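PDB 4PQH: glutathione transferase lambda1 from Populus trichocarpa, which binds glutathione covalently at a cysteine as a Lambda-class thiol transferase and probably conjugates glutathione to electrophilic substrates in detoxification. Local coordinates for residues I151-F164 with G197-N209. Numbering follows the deposited sequence. Where two conformers were deposited one is given.
Sequences IETALSKFDDGPFF and GRPKLAAWIEEMN
In the all-helical C-terminal domain of the GST fold, the carboxylate of Glu152, near the end of helix 144-154, receives the first turn of helix 199-208, whose N-cap residue is Arg198. Both oxygens accept backbone N-H groups: Leu201 N donates a 2.7 Å hydrogen bond to OE1 of Glu152, on the syn side and 19° out of the carboxylate plane, while Lys200 N donates a 2.9 Å hydrogen bond to the syn lone pair of Glu152 OE2. CG of Glu152 stands anti to the backbone N (chi1 176°) and the chain then bends at chi2, which carries the carboxylate over the helix start; the N-terminal end of the helix dipole probably stabilises its negative charge. Without the carboxylate, as with an alanine here, the N-H groups of Lys200 and Leu201 would probably lose these acceptors and the helix start its tie to helix 144-154. Arg198 turns its guanidinium elsewhere, to a salt bridge with Asp149.

Farther along, Leu155 lies across Trp204, its CD2 3.6 Å from the indole CD1. Phe163 points its edge at the face of the five-membered ring of Trp204 in an offset edge-to-face pair, planes at 79°, and Phe164 meets the same indole obliquely, completing an aromatic cluster against helix 170-190, where Asp172 accepts the bond from Trp204 NE1. One water donates to both Pro162 O and Lys200 O; another links Leu155 O to the ammonium of Lys200. At the far end, in one of its two conformers, Met208 makes an oblique Met-aromatic contact, its SD 3.6 Å from CE1 of Phe163.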
# COMPACT_ATOMS: atom_id res chain seq x y z
N ILE A 151 -7.10 -9.83 -12.17
CA ILE A 151 -6.62 -10.21 -10.85
C ILE A 151 -6.92 -11.68 -10.54
O ILE A 151 -6.06 -12.42 -10.05
CB ILE A 151 -7.23 -9.30 -9.76
CG1 ILE A 151 -6.75 -7.85 -9.95
CG2 ILE A 151 -6.91 -9.81 -8.36
CD1 ILE A 151 -5.24 -7.72 -9.97
N GLU A 152 -8.15 -12.11 -10.85
CA GLU A 152 -8.57 -13.48 -10.61
C GLU A 152 -7.68 -14.45 -11.38
O GLU A 152 -7.22 -15.46 -10.84
CB GLU A 152 -10.04 -13.66 -11.01
CG GLU A 152 -10.55 -15.09 -10.89
CD GLU A 152 -10.71 -15.54 -9.45
OE1 GLU A 152 -10.67 -14.69 -8.54
OE2 GLU A 152 -10.88 -16.76 -9.25
N THR A 153 -7.42 -14.12 -12.64
CA THR A 153 -6.56 -14.95 -13.48
C THR A 153 -5.13 -14.97 -12.94
O THR A 153 -4.51 -16.04 -12.87
CB THR A 153 -6.58 -14.49 -14.95
OG1 THR A 153 -7.89 -14.70 -15.49
CG2 THR A 153 -5.56 -15.26 -15.77
N ALA A 154 -4.62 -13.82 -12.54
CA ALA A 154 -3.27 -13.74 -11.98
C ALA A 154 -3.12 -14.63 -10.75
O ALA A 154 -2.08 -15.23 -10.53
CB ALA A 154 -2.91 -12.30 -11.64
N LEU A 155 -4.17 -14.72 -9.95
CA LEU A 155 -4.14 -15.54 -8.74
C LEU A 155 -4.10 -17.05 -9.00
O LEU A 155 -3.88 -17.84 -8.08
CB LEU A 155 -5.31 -15.18 -7.83
CG LEU A 155 -5.10 -13.85 -7.10
CD1 LEU A 155 -6.44 -13.37 -6.54
CD2 LEU A 155 -4.05 -13.96 -6.00
N SER A 156 -4.29 -17.44 -10.26
CA SER A 156 -4.27 -18.85 -10.65
C SER A 156 -2.90 -19.27 -11.18
O SER A 156 -2.68 -20.44 -11.50
CB SER A 156 -5.35 -19.12 -11.71
OG SER A 156 -6.54 -18.39 -11.43
N LYS A 157 -1.97 -18.32 -11.27
CA LYS A 157 -0.64 -18.58 -11.83
C LYS A 157 0.24 -19.48 -10.96
O LYS A 157 0.85 -20.44 -11.46
CB LYS A 157 0.07 -17.25 -12.07
CG LYS A 157 1.50 -17.36 -12.55
CD LYS A 157 1.58 -17.78 -13.99
CE LYS A 157 2.96 -17.46 -14.56
NZ LYS A 157 3.06 -17.85 -15.98
N PHE A 158 0.33 -19.16 -9.68
CA PHE A 158 1.16 -19.93 -8.76
C PHE A 158 0.31 -20.61 -7.70
O PHE A 158 -0.41 -19.95 -6.96
CB PHE A 158 2.23 -19.05 -8.11
CG PHE A 158 3.24 -18.52 -9.09
CD1 PHE A 158 4.21 -19.35 -9.62
CD2 PHE A 158 3.21 -17.19 -9.49
CE1 PHE A 158 5.13 -18.87 -10.53
CE2 PHE A 158 4.13 -16.71 -10.40
CZ PHE A 158 5.09 -17.55 -10.92
N ASP A 159 0.39 -21.94 -7.63
CA ASP A 159 -0.48 -22.68 -6.72
C ASP A 159 0.20 -23.11 -5.44
O ASP A 159 -0.26 -24.04 -4.78
CB ASP A 159 -1.11 -23.89 -7.42
CG ASP A 159 -0.08 -24.83 -8.01
OD1 ASP A 159 1.12 -24.68 -7.70
OD2 ASP A 159 -0.48 -25.73 -8.77
N ASP A 160 1.30 -22.44 -5.07
CA ASP A 160 1.97 -22.77 -3.82
C ASP A 160 1.57 -21.88 -2.65
O ASP A 160 2.21 -21.89 -1.59
CB ASP A 160 3.50 -22.86 -3.98
CG ASP A 160 4.10 -21.70 -4.74
OD1 ASP A 160 3.36 -20.86 -5.28
OD2 ASP A 160 5.35 -21.64 -4.81
N GLY A 161 0.48 -21.13 -2.84
CA GLY A 161 -0.10 -20.32 -1.78
C GLY A 161 -1.24 -19.51 -2.36
O GLY A 161 -1.47 -19.54 -3.56
N PRO A 162 -1.98 -18.79 -1.49
CA PRO A 162 -3.19 -18.08 -1.91
C PRO A 162 -2.93 -16.66 -2.42
O PRO A 162 -3.87 -15.95 -2.79
CB PRO A 162 -4.02 -18.04 -0.62
CG PRO A 162 -3.00 -17.96 0.46
CD PRO A 162 -1.81 -18.76 -0.03
N PHE A 163 -1.66 -16.26 -2.44
CA PHE A 163 -1.30 -14.89 -2.77
C PHE A 163 -0.78 -14.80 -4.20
O PHE A 163 -0.68 -15.80 -4.89
CB PHE A 163 -0.28 -14.38 -1.75
CG PHE A 163 -0.84 -14.28 -0.37
CD1 PHE A 163 -1.81 -13.34 -0.05
CD2 PHE A 163 -0.44 -15.16 0.62
CE1 PHE A 163 -2.32 -13.26 1.23
CE2 PHE A 163 -0.95 -15.07 1.90
CZ PHE A 163 -1.90 -14.14 2.20
N PHE A 164 -0.49 -13.59 -4.67
CA PHE A 164 -0.12 -13.42 -6.07
C PHE A 164 1.08 -14.24 -6.51
O PHE A 164 1.08 -14.80 -7.61
CB PHE A 164 0.12 -11.94 -6.42
CG PHE A 164 -1.14 -11.13 -6.53
CD1 PHE A 164 -2.00 -11.32 -7.60
CD2 PHE A 164 -1.46 -10.19 -5.57
CE1 PHE A 164 -3.17 -10.56 -7.71
CE2 PHE A 164 -2.61 -9.43 -5.68
CZ PHE A 164 -3.47 -9.62 -6.75
N GLY A 197 -18.24 -14.93 -8.68
CA GLY A 197 -17.60 -15.59 -9.80
C GLY A 197 -16.09 -15.54 -9.77
O GLY A 197 -15.43 -15.92 -10.74
N ARG A 198 -15.52 -15.05 -8.67
CA ARG A 198 -14.08 -14.87 -8.56
C ARG A 198 -13.55 -15.49 -7.28
O ARG A 198 -13.19 -14.79 -6.33
CB ARG A 198 -13.71 -13.38 -8.65
CG ARG A 198 -14.12 -12.74 -9.97
CD ARG A 198 -13.45 -11.39 -10.20
NE ARG A 198 -13.98 -10.76 -11.42
CZ ARG A 198 -15.09 -10.02 -11.46
NH1 ARG A 198 -15.77 -9.78 -10.34
NH2 ARG A 198 -15.50 -9.52 -12.61
N PRO A 199 -13.50 -16.83 -7.24
CA PRO A 199 -13.17 -17.53 -6.00
C PRO A 199 -11.73 -17.32 -5.51
O PRO A 199 -11.51 -17.29 -4.30
CB PRO A 199 -13.42 -19.00 -6.36
CG PRO A 199 -13.30 -19.06 -7.85
CD PRO A 199 -13.82 -17.75 -8.34
N LYS A 200 -10.77 -17.18 -6.41
CA LYS A 200 -9.39 -16.95 -6.00
C LYS A 200 -9.26 -15.58 -5.34
O LYS A 200 -8.54 -15.40 -4.35
CB LYS A 200 -8.44 -17.06 -7.20
CG LYS A 200 -8.35 -18.45 -7.82
CD LYS A 200 -7.40 -19.34 -7.07
CE LYS A 200 -7.24 -20.68 -7.76
NZ LYS A 200 -6.49 -21.62 -6.89
N LEU A 201 -9.95 -14.59 -5.91
CA LEU A 201 -9.99 -13.26 -5.34
C LEU A 201 -10.68 -13.26 -3.98
O LEU A 201 -10.20 -12.63 -3.04
CB LEU A 201 -10.72 -12.32 -6.29
CG LEU A 201 -11.01 -10.93 -5.73
CD1 LEU A 201 -9.72 -10.18 -5.45
CD2 LEU A 201 -11.87 -10.17 -6.70
N ALA A 202 -11.81 -13.95 -3.89
CA ALA A 202 -12.51 -14.04 -2.61
C ALA A 202 -11.59 -14.64 -1.54
O ALA A 202 -11.52 -14.14 -0.41
CB ALA A 202 -13.79 -14.86 -2.75
N ALA A 203 -10.85 -15.69 -1.91
CA ALA A 203 -9.91 -16.32 -1.00
C ALA A 203 -8.76 -15.38 -0.62
O ALA A 203 -8.33 -15.32 0.54
CB ALA A 203 -9.36 -17.61 -1.61
N TRP A 204 -8.26 -14.63 -1.60
CA TRP A 204 -7.18 -13.67 -1.37
C TRP A 204 -7.62 -12.63 -0.34
O TRP A 204 -6.88 -12.30 0.58
CB TRP A 204 -6.80 -12.99 -2.69
CG TRP A 204 -5.66 -12.02 -2.58
CD1 TRP A 204 -4.34 -12.29 -2.78
CD2 TRP A 204 -5.74 -10.62 -2.27
NE1 TRP A 204 -3.59 -11.16 -2.60
CE2 TRP A 204 -4.42 -10.11 -2.30
CE3 TRP A 204 -6.80 -9.76 -1.97
CZ2 TRP A 204 -4.14 -8.78 -2.02
CZ3 TRP A 204 -6.51 -8.43 -1.71
CH2 TRP A 204 -5.20 -7.95 -1.74
N ILE A 205 -8.84 -12.11 -0.49
CA ILE A 205 -9.35 -11.13 0.45
C ILE A 205 -9.44 -11.74 1.86
O ILE A 205 -9.03 -11.12 2.85
CB ILE A 205 -10.69 -10.56 -0.03
CG1 ILE A 205 -10.50 -9.74 -1.31
CG2 ILE A 205 -11.32 -9.69 1.06
CD1 ILE A 205 -11.80 -9.41 -1.99
N GLU A 206 -9.95 -12.97 1.94
CA GLU A 206 -10.04 -13.64 3.23
C GLU A 206 -8.66 -13.84 3.87
O GLU A 206 -8.50 -13.64 5.08
CB GLU A 206 -10.78 -14.98 3.13
CG GLU A 206 -10.92 -15.68 4.48
CD GLU A 206 -11.82 -16.89 4.43
OE1 GLU A 206 -11.97 -17.48 3.34
OE2 GLU A 206 -12.38 -17.25 5.48
N GLU A 207 -7.68 -14.21 3.06
CA GLU A 207 -6.34 -14.44 3.59
C GLU A 207 -5.64 -13.15 4.00
O GLU A 207 -4.94 -13.11 5.01
CB GLU A 207 -5.53 -15.25 2.59
CG GLU A 207 -6.08 -16.69 2.40
CD GLU A 207 -6.22 -17.45 3.72
OE1 GLU A 207 -5.24 -17.48 4.51
OE2 GLU A 207 -7.32 -17.99 3.98
N MET A 208 -5.83 -12.09 3.21
CA MET A 208 -5.28 -10.79 3.58
C MET A 208 -5.84 -10.33 4.90
O MET A 208 -5.12 -9.79 5.75
CB MET A 208 -5.60 -9.75 2.51
CG MET A 208 -4.71 -9.86 1.30
SD MET A 208 -2.95 -9.72 1.69
CE MET A 208 -2.89 -8.18 2.62
N ASN A 209 -7.14 -10.54 5.09
CA ASN A 209 -7.79 -10.10 6.31
C ASN A 209 -7.35 -10.84 7.56
O ASN A 209 -7.68 -10.44 8.67
CB ASN A 209 -9.31 -10.15 6.18
CG ASN A 209 -9.85 -9.05 5.29
OD1 ASN A 209 -9.19 -8.05 5.04
ND2 ASN A 209 -11.08 -9.23 4.83
O HOH W 1 -3.81 -20.69 -7.57
O HOH W 2 -6.28 -17.00 -3.63